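Local atomic coordinates of porin B (Pseudomonas putida, PDB entry 4GEY), a protein that probably forms a carbohydrate-selective channel in the outer membrane, through which sugars such as glucose enter the bacterium. Residues 135-140 with 144-149; 194-199 with 204-209; 306-311 with 339-344; 396-399 with 405-408. The protein carries 2 engineered substitutions. All blocks are in the same frame, centred on the assembly; numbering follows the deposited sequence.

All four contacts join parts of one antiparallel beta-barrel and follow one another along the chain without interleaving. Interactions 1 and 2 lie on consecutive hairpins with centres about 10 Å apart; strands 145-149 and 190-198 are neighbours, and the D146-R194 salt bridge connects the two contacts. Interactions 3 and 4, with centres about 14 Å apart, form a second group, joined by R343 of segment 339-344 reaching H399 and by a detergent molecule that touches both. The centres of a contact in one group and of a contact in the other are about 34 to 36 Å apart. Interactions 1, 2 and 4 are strand pairs of the barrel wall, whereas interaction 3 links two strand connections at its rim by a salt bridge.

Interaction 1 of 4, residues 135-140 with 144-149; sequences WIKQKY and ALDVKF. With C8E ((hydroxyethyloxy)tri(ethyloxy)octane), chain G; DMU (decyl-beta-D-maltopyranoside), chain M.
I136, Q138 and Y140 pair with F149, V147 and L145 in an antiparallel hairpin of the barrel wall, where strand 129-140 turns back into strand 145-149. The strand axes approach to 4.7 Å at 165°, and each of the three pairs is closed by two backbone hydrogen bonds, for example Q138 N to V147 O at 2.8 Å. At the turn end A144 and L145 both face Y140, a classic beta bulge.

Side chains alternate between two faces. On one, fully extended K148 lays CE over the W135 ring, 3.5 Å from the centroid of its five-membered part, while NZ sits over the same ring in a cation-pi contact at 4.1 Å. That ammonium also forms salt bridges with E156 and D157. D146 OD1 lies against K137 CD (3.2 Å), but its salt bridge is with R194.

On the other face Y140 OH donates to Q138 OE1 (2.5 Å), on a lone pair in the carbonyl plane, and V147 CG2 meets the ring edge at Y140 CE2 (4.1 Å). One ring face carries the decyl chain of a maltoside, with C25 3.7 Å above the plane. Exchanging Y140 for an alanine would probably leave Q138 OE1 without its hydroxyl donor and the decyl chain without its aromatic platform. A polar face backing a detergent-coated one is characteristic of hairpins in a porin beta-barrel.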
# COMPACT_ATOMS: atom_id res chain seq x y z
N TRP A 135 0.11 -5.53 -18.66
CA TRP A 135 -0.90 -4.69 -19.24
C TRP A 135 -0.46 -3.91 -20.45
O TRP A 135 0.71 -3.56 -20.61
CB TRP A 135 -1.51 -3.77 -18.18
CG TRP A 135 -0.56 -2.93 -17.35
CD1 TRP A 135 -0.27 -3.10 -16.03
CD2 TRP A 135 0.16 -1.76 -17.77
NE1 TRP A 135 0.60 -2.12 -15.60
CE2 TRP A 135 0.87 -1.28 -16.65
CE3 TRP A 135 0.28 -1.08 -18.97
CZ2 TRP A 135 1.69 -0.17 -16.70
CZ3 TRP A 135 1.10 0.03 -19.02
CH2 TRP A 135 1.80 0.47 -17.90
N ILE A 136 -1.43 -3.64 -21.32
CA ILE A 136 -1.23 -2.82 -22.49
C ILE A 136 -2.03 -1.54 -22.28
O ILE A 136 -3.06 -1.54 -21.61
CB ILE A 136 -1.69 -3.57 -23.76
CG1 ILE A 136 -1.47 -2.73 -25.02
CG2 ILE A 136 -3.14 -4.00 -23.65
CD1 ILE A 136 -1.87 -3.46 -26.28
N LYS A 137 -1.52 -0.44 -22.81
CA LYS A 137 -2.15 0.86 -22.60
C LYS A 137 -2.08 1.73 -23.84
O LYS A 137 -1.04 1.79 -24.48
CB LYS A 137 -1.48 1.57 -21.43
CG LYS A 137 -1.95 2.99 -21.22
CD LYS A 137 -1.53 3.50 -19.86
CE LYS A 137 -0.21 4.21 -19.91
NZ LYS A 137 0.34 4.27 -18.54
N GLN A 138 -3.17 2.39 -24.20
CA GLN A 138 -3.13 3.32 -25.33
C GLN A 138 -3.81 4.66 -25.03
O GLN A 138 -4.85 4.71 -24.37
CB GLN A 138 -3.71 2.66 -26.60
CG GLN A 138 -3.42 3.44 -27.89
CD GLN A 138 -3.76 2.65 -29.16
OE1 GLN A 138 -4.88 2.16 -29.33
NE2 GLN A 138 -2.77 2.51 -30.05
N LYS A 139 -3.23 5.75 -25.50
CA LYS A 139 -3.86 7.05 -25.36
C LYS A 139 -4.47 7.50 -26.70
O LYS A 139 -4.08 7.02 -27.75
CB LYS A 139 -2.88 8.09 -24.81
CG LYS A 139 -2.08 7.61 -23.61
CD LYS A 139 -1.52 8.78 -22.81
CE LYS A 139 -0.11 8.50 -22.29
NZ LYS A 139 0.87 9.28 -23.09
N TYR A 140 -5.46 8.39 -26.64
CA TYR A 140 -6.12 8.85 -27.86
C TYR A 140 -6.37 10.35 -27.76
O TYR A 140 -6.46 10.89 -26.66
CB TYR A 140 -7.44 8.10 -28.09
CG TYR A 140 -7.31 6.59 -28.02
CD1 TYR A 140 -6.73 5.88 -29.07
CD2 TYR A 140 -7.75 5.88 -26.91
CE1 TYR A 140 -6.59 4.51 -29.01
CE2 TYR A 140 -7.62 4.51 -26.84
CZ TYR A 140 -7.03 3.82 -27.89
OH TYR A 140 -6.90 2.44 -27.81
N ALA A 144 -5.66 12.79 -24.39
CA ALA A 144 -6.84 13.16 -23.61
C ALA A 144 -7.53 11.94 -23.02
O ALA A 144 -7.99 11.97 -21.87
CB ALA A 144 -7.80 14.01 -24.45
N LEU A 145 -7.62 10.85 -23.78
CA LEU A 145 -8.22 9.62 -23.25
C LEU A 145 -7.17 8.55 -23.10
O LEU A 145 -6.37 8.33 -24.01
CB LEU A 145 -9.39 9.13 -24.11
CG LEU A 145 -10.58 10.10 -24.15
CD1 LEU A 145 -11.59 9.72 -25.23
CD2 LEU A 145 -11.26 10.21 -22.79
N ASP A 146 -7.17 7.87 -21.96
CA ASP A 146 -6.13 6.91 -21.63
C ASP A 146 -6.79 5.57 -21.30
O ASP A 146 -7.42 5.43 -20.26
CB ASP A 146 -5.33 7.45 -20.44
CG ASP A 146 -4.02 6.70 -20.22
OD1 ASP A 146 -4.01 5.46 -20.35
OD2 ASP A 146 -3.01 7.36 -19.89
N VAL A 147 -6.64 4.58 -22.17
CA VAL A 147 -7.19 3.25 -21.91
C VAL A 147 -6.11 2.22 -21.55
O VAL A 147 -5.11 2.10 -22.25
CB VAL A 147 -8.08 2.73 -23.06
CG1 VAL A 147 -8.56 1.31 -22.78
CG2 VAL A 147 -9.27 3.64 -23.24
N LYS A 148 -6.34 1.48 -20.47
CA LYS A 148 -5.37 0.54 -19.92
C LYS A 148 -6.05 -0.77 -19.52
O LYS A 148 -7.01 -0.77 -18.76
CB LYS A 148 -4.71 1.16 -18.69
CG LYS A 148 -3.68 0.28 -17.97
CD LYS A 148 -3.24 0.97 -16.68
CE LYS A 148 -2.23 0.16 -15.90
NZ LYS A 148 -1.69 0.94 -14.77
N PHE A 149 -5.52 -1.88 -20.03
CA PHE A 149 -6.16 -3.19 -19.82
C PHE A 149 -5.13 -4.28 -19.53
O PHE A 149 -4.05 -4.31 -20.12
CB PHE A 149 -6.99 -3.58 -21.05
CG PHE A 149 -7.45 -5.01 -21.03
CD1 PHE A 149 -8.56 -5.39 -20.27
CD2 PHE A 149 -6.77 -5.99 -21.75
CE1 PHE A 149 -8.99 -6.72 -20.24
CE2 PHE A 149 -7.19 -7.33 -21.72
CZ PHE A 149 -8.29 -7.69 -20.97
C1 C8E G . -6.23 -0.86 -25.13
C2 C8E G . -5.29 -1.59 -26.08
C3 C8E G . -5.44 -1.12 -27.53
C4 C8E G . -4.28 -1.62 -28.38
C5 C8E G . -4.65 -1.79 -29.86
C6 C8E G . -3.72 -0.97 -30.75
C7 C8E G . -4.07 -1.06 -32.23
C8 C8E G . -3.11 -1.99 -32.98
O9 C8E G . -3.26 -1.83 -34.38
C10 C8E G . -2.83 -0.55 -34.82
C11 C8E G . -2.69 -0.51 -36.33
O12 C8E G . -2.08 0.71 -36.69
C1 DMU M . -6.49 9.31 -32.59
C2 DMU M . -6.05 10.62 -32.98
C3 DMU M . -6.58 11.13 -34.26
C4 DMU M . -8.11 10.94 -34.45
O5 DMU M . -8.46 9.50 -33.97
C6 DMU M . -7.93 9.16 -32.66
O7 DMU M . -6.23 12.53 -34.42
O16 DMU M . -8.33 7.83 -32.32
C18 DMU M . -9.68 7.50 -31.98
C19 DMU M . -9.91 6.20 -31.16
C22 DMU M . -11.12 6.15 -30.16
C25 DMU M . -10.91 5.48 -28.81
C28 DMU M . -11.78 5.90 -27.65
C31 DMU M . -11.56 5.21 -26.31
C34 DMU M . -12.76 4.80 -25.48
O49 DMU M . -6.02 9.04 -31.21
O55 DMU M . -4.58 10.70 -33.01
C57 DMU M . -8.53 11.14 -35.72
O61 DMU M . -8.10 10.24 -36.69
C5 DMU M . -4.56 14.06 -35.19
C7 DMU M . -5.34 15.15 -35.69
C8 DMU M . -5.63 15.07 -37.14
C9 DMU M . -6.15 13.67 -37.63
O1 DMU M . -5.83 12.54 -36.64
C10 DMU M . -5.21 12.75 -35.35
O2 DMU M . -6.58 16.04 -37.50
O3 DMU M . -4.18 14.31 -33.79
O4 DMU M . -4.62 16.38 -35.40
C11 DMU M . -5.63 13.32 -38.79
O6 DMU M . -5.96 12.06 -39.26

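Interaction 2 of 4, residues 194-199 with 204-209; sequences RVKYNI and FVQVGA. With C8E ((hydroxyethyloxy)tri(ethyloxy)octane), chain C.
K196 crosses the hairpin to cover F204 on the face that also carries R194, N198 and Q206. The lysine's near-extended first two torsions carry CD over the ring, 3.5 Å from F204 CD1, and the bend at chi3 then sets the course of CE and the ammonium. K196 NZ comes to lie above the same face, 4.6 Å from the F204 ring centroid and 14° off its normal: a cation-pi contact backed by the aliphatic chain. N198 lies alongside F204, with OD1 3.6 Å from F204 CB, while its ND2 bonds to G143 O.

Backbone hydrogen bonds supply the framework. V195 pairs with V207 and Y197 with V205, two bonds each; V195 N to V207 O and Y197 N to V205 O both measure 3.0 Å. The strand axes run 4.8 Å apart at 168°.

Among the remaining polar side chains, R194 and Q206 touch without bonding: Q206 OE1 rests 3.4 Å from R194 CD, and their planar groups are turned 47° from each other. Each has its polar partners elsewhere, the guanidinium in salt bridges with D146 and D157, Q206 NE2 on D157 O and E238 OE1.

Apolar contacts of Y197, V205 and V207 occupy the other face. V205 sends CG2 to Y197 CB (3.9 Å), and I199, at the corner where the chain turns, reaches V205 CG1 with CD1. A detergent molecule runs past, its C10 lying 3.6 Å from V207 CG1.

Strand 145-149 flanks strand 190-198 through backbone bonds of K148 with R194 and D146 with K196, and A144 just before it bonds N198; strand 232-245 flanks strand 203-212 through F204 and Q206, placing this hairpin within the continuous barrel wall.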
# COMPACT_ATOMS: atom_id res chain seq x y z
N ARG A 194 -9.03 0.17 -16.92
CA ARG A 194 -9.01 1.50 -16.32
C ARG A 194 -9.07 2.59 -17.39
O ARG A 194 -8.18 2.66 -18.24
CB ARG A 194 -7.76 1.68 -15.45
CG ARG A 194 -7.71 3.03 -14.75
CD ARG A 194 -6.46 3.81 -15.09
NE ARG A 194 -6.20 3.87 -16.52
CZ ARG A 194 -5.08 4.35 -17.05
NH1 ARG A 194 -4.13 4.82 -16.26
NH2 ARG A 194 -4.91 4.35 -18.36
N VAL A 195 -10.10 3.42 -17.34
CA VAL A 195 -10.28 4.49 -18.33
C VAL A 195 -10.02 5.86 -17.70
O VAL A 195 -10.53 6.16 -16.61
CB VAL A 195 -11.68 4.46 -19.00
CG1 VAL A 195 -11.84 5.60 -19.96
CG2 VAL A 195 -11.92 3.14 -19.73
N LYS A 196 -9.23 6.68 -18.37
CA LYS A 196 -8.77 7.94 -17.80
C LYS A 196 -8.94 9.08 -18.79
O LYS A 196 -8.55 8.98 -19.96
CB LYS A 196 -7.30 7.82 -17.37
CG LYS A 196 -6.73 9.08 -16.75
CD LYS A 196 -5.52 8.79 -15.87
CE LYS A 196 -4.32 8.36 -16.70
NZ LYS A 196 -3.05 8.78 -16.06
N TYR A 197 -9.52 10.16 -18.31
CA TYR A 197 -9.75 11.34 -19.13
C TYR A 197 -8.89 12.45 -18.53
O TYR A 197 -9.08 12.82 -17.38
CB TYR A 197 -11.25 11.70 -19.10
CG TYR A 197 -11.66 13.02 -19.75
CD1 TYR A 197 -10.86 13.66 -20.70
CD2 TYR A 197 -12.86 13.64 -19.39
CE1 TYR A 197 -11.24 14.86 -21.27
CE2 TYR A 197 -13.26 14.84 -19.97
CZ TYR A 197 -12.43 15.45 -20.90
OH TYR A 197 -12.80 16.64 -21.47
N ASN A 198 -7.94 12.94 -19.31
CA ASN A 198 -7.16 14.11 -18.92
C ASN A 198 -7.85 15.38 -19.38
O ASN A 198 -7.79 15.73 -20.55
CB ASN A 198 -5.77 14.05 -19.55
CG ASN A 198 -4.96 12.87 -19.07
OD1 ASN A 198 -4.63 12.77 -17.89
ND2 ASN A 198 -4.63 11.96 -19.99
N ILE A 199 -8.51 16.07 -18.45
CA ILE A 199 -9.31 17.24 -18.80
C ILE A 199 -8.39 18.43 -19.02
O ILE A 199 -8.65 19.30 -19.85
CB ILE A 199 -10.32 17.56 -17.67
CG1 ILE A 199 -11.33 16.42 -17.52
CG2 ILE A 199 -11.06 18.85 -17.92
CD1 ILE A 199 -12.06 16.44 -16.21
N PHE A 204 -7.32 15.33 -13.80
CA PHE A 204 -7.95 14.22 -14.50
C PHE A 204 -9.00 13.46 -13.70
O PHE A 204 -9.03 13.53 -12.47
CB PHE A 204 -6.90 13.26 -15.13
CG PHE A 204 -6.09 12.46 -14.14
CD1 PHE A 204 -6.56 11.26 -13.63
CD2 PHE A 204 -4.82 12.87 -13.78
CE1 PHE A 204 -5.79 10.50 -12.75
CE2 PHE A 204 -4.05 12.11 -12.90
CZ PHE A 204 -4.54 10.93 -12.39
N VAL A 205 -9.86 12.74 -14.40
CA VAL A 205 -10.84 11.87 -13.77
C VAL A 205 -10.63 10.47 -14.31
O VAL A 205 -10.09 10.29 -15.39
CB VAL A 205 -12.29 12.34 -14.05
CG1 VAL A 205 -12.54 13.69 -13.41
CG2 VAL A 205 -12.55 12.40 -15.52
N GLN A 206 -11.05 9.47 -13.55
CA GLN A 206 -10.85 8.08 -13.97
C GLN A 206 -11.76 7.13 -13.23
O GLN A 206 -12.14 7.38 -12.08
CB GLN A 206 -9.40 7.65 -13.79
CG GLN A 206 -8.89 7.67 -12.37
CD GLN A 206 -7.47 7.12 -12.30
OE1 GLN A 206 -6.93 6.66 -13.31
NE2 GLN A 206 -6.85 7.17 -11.12
N VAL A 207 -12.09 6.04 -13.90
CA VAL A 207 -12.92 4.99 -13.32
C VAL A 207 -12.32 3.68 -13.79
O VAL A 207 -11.64 3.64 -14.82
CB VAL A 207 -14.40 5.12 -13.78
CG1 VAL A 207 -14.50 5.12 -15.30
CG2 VAL A 207 -15.27 4.01 -13.20
N GLY A 208 -12.53 2.61 -13.03
CA GLY A 208 -12.00 1.32 -13.40
C GLY A 208 -12.91 0.19 -13.00
O GLY A 208 -13.84 0.36 -12.22
N ALA A 209 -12.64 -0.99 -13.55
CA ALA A 209 -13.36 -2.20 -13.16
C ALA A 209 -12.34 -3.32 -12.96
O ALA A 209 -11.65 -3.72 -13.90
CB ALA A 209 -14.38 -2.57 -14.21
C1 C8E C . -16.20 11.20 -5.99
C2 C8E C . -15.49 10.57 -7.17
C3 C8E C . -15.35 11.61 -8.27
C4 C8E C . -15.99 11.14 -9.57
C5 C8E C . -15.02 11.26 -10.74
C6 C8E C . -15.05 9.97 -11.56
C7 C8E C . -15.64 10.21 -12.94
C8 C8E C . -15.48 9.01 -13.87
O9 C8E C . -14.61 9.35 -14.94
C10 C8E C . -14.89 8.65 -16.13
C11 C8E C . -13.84 8.92 -17.21
O12 C8E C . -14.37 8.64 -18.49

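Interaction 3 of 4, residues 306-311 with 339-344; sequences VNRGLS and AFDARP. With C8E ((hydroxyethyloxy)tri(ethyloxy)octane), chain D.
A salt bridge between two strand connections at the rim of the porin barrel joins R308 to D341, the second residue of a type I beta turn from F340 to R343. A weak backbone bond from R343 N to F340 O closes that turn. The arginine presents the end of its guanidinium, and both terminal nitrogens converge on one carboxylate oxygen: R308 NH2 lies 2.7 Å from D341 OD1, and R308 NH1 lies 2.9 Å from D341 OD1. That oxygen stays only 4° out of the guanidinium plane, although the carboxylate itself is turned steeply, its plane 76° from that of the guanidinium. Two donors therefore share a single acceptor atom, which D341 offers nearly in line with its own C-O bond.

A bend at chi3 (58°) turns the end of the R308 chain toward the turn, and P344 packs beside its shaft: R308 CD is 4.2 Å from P344 CB, and R308 CG is 3.7 Å from P344 O. P344 CB also lies over one guanidinium face. R308 NH2 has a further partner in G338 O, so R308 holds the loop both at its start and within the turn.

In the beta-barrel, segment 306-311 leads into strand 309-319, and segment 339-344 links strand 326-337 to strand 347-357; G309 adds a backbone bond with K337, next to the loop. F340, whose CB points away from segment 306-311, lays one ring face against a bound detergent, whose C19 sits 3.4 Å above the plane, over its centre. R343 forms a salt bridge with D346 and a weak hydrogen bond to H399 O.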
# COMPACT_ATOMS: atom_id res chain seq x y z
N VAL A 306 14.04 24.10 -6.03
CA VAL A 306 12.78 23.36 -6.12
C VAL A 306 12.97 21.89 -5.72
O VAL A 306 12.07 21.26 -5.17
CB VAL A 306 12.17 23.50 -7.55
CG1 VAL A 306 11.19 22.40 -7.88
CG2 VAL A 306 11.50 24.85 -7.69
N ASN A 307 14.17 21.36 -5.97
CA ASN A 307 14.45 19.96 -5.68
C ASN A 307 14.76 19.70 -4.20
O ASN A 307 15.07 18.57 -3.81
CB ASN A 307 15.58 19.43 -6.58
CG ASN A 307 15.22 19.50 -8.05
OD1 ASN A 307 15.98 20.02 -8.87
ND2 ASN A 307 14.05 18.97 -8.40
N ARG A 308 14.68 20.75 -3.39
CA ARG A 308 14.82 20.61 -1.95
C ARG A 308 13.67 21.35 -1.25
O ARG A 308 12.95 22.11 -1.89
CB ARG A 308 16.18 21.13 -1.48
CG ARG A 308 17.37 20.48 -2.18
CD ARG A 308 18.65 21.27 -1.97
NE ARG A 308 18.98 21.44 -0.56
CZ ARG A 308 19.97 22.21 -0.12
NH1 ARG A 308 20.72 22.89 -0.99
NH2 ARG A 308 20.21 22.31 1.18
N GLY A 309 13.49 21.10 0.05
CA GLY A 309 12.45 21.77 0.81
C GLY A 309 11.49 20.84 1.54
O GLY A 309 11.69 19.62 1.56
N LEU A 310 10.45 21.44 2.13
CA LEU A 310 9.45 20.72 2.93
C LEU A 310 8.20 20.32 2.13
O LEU A 310 7.61 21.15 1.42
CB LEU A 310 9.04 21.59 4.13
CG LEU A 310 8.04 21.03 5.17
CD1 LEU A 310 8.69 19.94 6.01
CD2 LEU A 310 7.50 22.13 6.06
N SER A 311 7.82 19.05 2.25
CA SER A 311 6.58 18.57 1.66
C SER A 311 5.66 18.02 2.74
O SER A 311 6.12 17.28 3.62
CB SER A 311 6.85 17.46 0.63
OG SER A 311 7.28 17.98 -0.61
N ALA A 339 17.69 19.09 3.80
CA ALA A 339 17.80 20.04 4.89
C ALA A 339 19.21 20.64 4.93
O ALA A 339 19.39 21.84 5.17
CB ALA A 339 17.48 19.37 6.22
N PHE A 340 20.21 19.81 4.65
CA PHE A 340 21.58 20.28 4.74
C PHE A 340 22.31 20.35 3.39
O PHE A 340 22.16 19.47 2.55
CB PHE A 340 22.33 19.47 5.80
CG PHE A 340 21.67 19.54 7.15
CD1 PHE A 340 21.89 20.62 7.99
CD2 PHE A 340 20.78 18.55 7.55
CE1 PHE A 340 21.27 20.71 9.22
CE2 PHE A 340 20.15 18.62 8.79
CZ PHE A 340 20.39 19.71 9.63
N ASP A 341 23.06 21.42 3.18
CA ASP A 341 23.74 21.65 1.90
C ASP A 341 24.72 20.55 1.53
O ASP A 341 24.98 20.29 0.35
CB ASP A 341 24.46 23.00 1.92
CG ASP A 341 23.53 24.14 1.62
OD1 ASP A 341 22.40 23.86 1.17
OD2 ASP A 341 23.93 25.31 1.82
N ALA A 342 25.27 19.90 2.56
CA ALA A 342 26.18 18.79 2.40
C ALA A 342 25.51 17.56 1.77
O ALA A 342 26.12 16.86 0.97
CB ALA A 342 26.76 18.42 3.74
N ARG A 343 24.27 17.30 2.15
CA ARG A 343 23.57 16.12 1.65
C ARG A 343 22.22 16.47 1.02
O ARG A 343 21.16 16.14 1.56
CB ARG A 343 23.43 15.09 2.77
CG ARG A 343 24.78 14.66 3.37
CD ARG A 343 25.49 13.65 2.48
NE ARG A 343 24.62 12.52 2.21
CZ ARG A 343 24.82 11.63 1.25
NH1 ARG A 343 25.89 11.73 0.46
NH2 ARG A 343 23.95 10.65 1.07
N PRO A 344 22.27 17.13 -0.15
CA PRO A 344 21.13 17.77 -0.83
C PRO A 344 20.10 16.79 -1.39
O PRO A 344 19.00 17.23 -1.76
CB PRO A 344 21.79 18.51 -1.99
CG PRO A 344 23.00 17.72 -2.28
CD PRO A 344 23.50 17.29 -0.93
C1 C8E D . 18.27 1.68 12.28
C2 C8E D . 17.51 2.11 13.53
C3 C8E D . 18.02 3.46 14.03
C4 C8E D . 16.87 4.47 14.04
C5 C8E D . 16.97 5.49 12.91
C6 C8E D . 16.88 6.94 13.39
C7 C8E D . 16.19 7.85 12.37
C8 C8E D . 15.73 9.14 13.03
O9 C8E D . 16.62 10.23 12.81
C10 C8E D . 16.05 11.33 12.13
C11 C8E D . 16.66 12.66 12.59
O12 C8E D . 18.08 12.71 12.47
C13 C8E D . 18.56 14.00 12.09
C14 C8E D . 19.93 13.94 11.40
O15 C8E D . 20.67 15.13 11.60
C16 C8E D . 21.12 15.73 10.39
C17 C8E D . 22.65 15.81 10.31
O18 C8E D . 23.06 16.40 9.09
C19 C8E D . 23.76 17.63 9.21
C20 C8E D . 24.70 17.78 8.02
O21 C8E D . 25.92 18.39 8.38

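Interaction 4 of 4, residues 396-399 with 405-408; sequences YGFH and TVRP. With C8E ((hydroxyethyloxy)tri(ethyloxy)octane), chain E; C8E ((hydroxyethyloxy)tri(ethyloxy)octane), chain D.
Y396 and F398 are tied to P408 and V406 by three backbone hydrogen bonds: F398 N to V406 O at 2.8 Å, and Y396 N to P408 O and V406 N to F398 O, both at 3.1 Å. The polar ends of two side chains are held from outside the pair, Y396 OH by D346 and R407 NH1 by Q433. T405 CG2 of the same strand lies over one face of the R407 guanidinium, toward its rim; across the pair, R407 CB meets G397 CA at 3.6 Å.

The bonds make this an antiparallel hairpin of the barrel wall, strand 388-399 returning as strand 404-414, with axes 4.5 Å apart at 158°. Strand 425-435 continues the wall beyond it.

Packing outward from the backbone centres on F398. With CG anti to the carbonyl carbon (chi1 -59°), the ring leans toward P408 and crosses it at about a right angle, so that P408 CG meets the ring edge 3.7 Å from F398 CE2. Y396 CD1 lies over the centre of one F398 face. A bound detergent approaches F398 CZ to 3.4 Å with its C19 and lays C16 over a face of Y396, while a second detergent touches P408 CB with its C5 at 3.7 Å. Substituting an alanine for F398 would probably open a gap between the Y396 ring and P408 and cost the first detergent one of its two aromatic contacts.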
# COMPACT_ATOMS: atom_id res chain seq x y z
N TYR A 396 15.35 8.62 8.06
CA TYR A 396 16.36 9.42 7.37
C TYR A 396 16.85 8.62 6.16
O TYR A 396 17.33 7.50 6.30
CB TYR A 396 17.54 9.78 8.30
CG TYR A 396 18.52 10.73 7.64
CD1 TYR A 396 19.41 10.27 6.66
CD2 TYR A 396 18.54 12.09 7.96
CE1 TYR A 396 20.29 11.14 6.03
CE2 TYR A 396 19.43 12.97 7.33
CZ TYR A 396 20.29 12.48 6.36
OH TYR A 396 21.16 13.32 5.72
N GLY A 397 16.74 9.20 4.97
CA GLY A 397 17.15 8.51 3.76
C GLY A 397 18.51 8.96 3.26
O GLY A 397 18.64 10.11 2.84
N PHE A 398 19.51 8.09 3.30
CA PHE A 398 20.81 8.43 2.71
C PHE A 398 20.73 8.12 1.23
O PHE A 398 20.41 7.00 0.83
CB PHE A 398 21.98 7.64 3.30
CG PHE A 398 22.16 7.83 4.78
CD1 PHE A 398 22.97 8.85 5.27
CD2 PHE A 398 21.55 6.96 5.69
CE1 PHE A 398 23.15 9.00 6.65
CE2 PHE A 398 21.73 7.11 7.06
CZ PHE A 398 22.53 8.13 7.55
N HIS A 399 21.01 9.12 0.41
CA HIS A 399 21.13 8.91 -1.02
C HIS A 399 22.56 8.46 -1.30
O HIS A 399 23.43 9.28 -1.56
CB HIS A 399 20.79 10.19 -1.78
CG HIS A 399 20.90 10.06 -3.26
ND1 HIS A 399 22.11 10.05 -3.92
CD2 HIS A 399 19.94 9.92 -4.21
CE1 HIS A 399 21.89 9.91 -5.22
NE2 HIS A 399 20.59 9.82 -5.42
N THR A 405 19.48 3.65 -2.12
CA THR A 405 19.05 4.48 -1.00
C THR A 405 18.90 3.60 0.24
O THR A 405 18.35 2.51 0.19
CB THR A 405 17.71 5.22 -1.28
OG1 THR A 405 17.79 5.95 -2.51
CG2 THR A 405 17.37 6.19 -0.14
N VAL A 406 19.38 4.11 1.36
CA VAL A 406 19.38 3.36 2.61
C VAL A 406 18.67 4.24 3.62
O VAL A 406 19.13 5.36 3.90
CB VAL A 406 20.85 3.09 3.05
CG1 VAL A 406 20.93 2.69 4.50
CG2 VAL A 406 21.48 2.02 2.17
N ARG A 407 17.54 3.78 4.16
CA ARG A 407 16.88 4.59 5.20
C ARG A 407 16.56 3.91 6.51
O ARG A 407 15.60 3.17 6.62
CB ARG A 407 15.67 5.40 4.70
CG ARG A 407 14.75 4.73 3.76
CD ARG A 407 13.52 5.57 3.54
NE ARG A 407 13.73 6.63 2.55
CZ ARG A 407 13.70 6.43 1.24
NH1 ARG A 407 13.49 5.22 0.76
NH2 ARG A 407 13.90 7.44 0.40
N PRO A 408 17.40 4.17 7.52
CA PRO A 408 17.06 3.79 8.89
C PRO A 408 15.81 4.53 9.32
O PRO A 408 15.56 5.68 8.91
CB PRO A 408 18.27 4.28 9.70
CG PRO A 408 18.99 5.25 8.80
CD PRO A 408 18.76 4.73 7.42
C10 C8E E . 27.58 15.79 7.72
C11 C8E E . 27.51 14.32 7.32
O12 C8E E . 26.17 13.88 7.22
C13 C8E E . 25.50 13.87 8.46
C14 C8E E . 24.84 12.51 8.72
O15 C8E E . 23.44 12.69 8.82
C16 C8E E . 22.88 12.23 10.04
C17 C8E E . 22.73 10.70 10.06
O18 C8E E . 21.60 10.35 10.85
C19 C8E E . 21.03 9.12 10.49
C20 C8E E . 20.49 8.43 11.74
O21 C8E E . 21.25 7.29 12.03
C1 C8E D . 18.27 1.68 12.28
C2 C8E D . 17.51 2.11 13.53
C3 C8E D . 18.02 3.46 14.03
C4 C8E D . 16.87 4.47 14.04
C5 C8E D . 16.97 5.49 12.91
C6 C8E D . 16.88 6.94 13.39
C7 C8E D . 16.19 7.85 12.37
C8 C8E D . 15.73 9.14 13.03
O9 C8E D . 16.62 10.23 12.81
C10 C8E D . 16.05 11.33 12.13
C11 C8E D . 16.66 12.66 12.59
O12 C8E D . 18.08 12.71 12.47
C13 C8E D . 18.56 14.00 12.09
C14 C8E D . 19.93 13.94 11.40
O15 C8E D . 20.67 15.13 11.60
C16 C8E D . 21.12 15.73 10.39
C17 C8E D . 22.65 15.81 10.31
O18 C8E D . 23.06 16.40 9.09
C19 C8E D . 23.76 17.63 9.21
C20 C8E D . 24.70 17.78 8.02
O21 C8E D . 25.92 18.39 8.38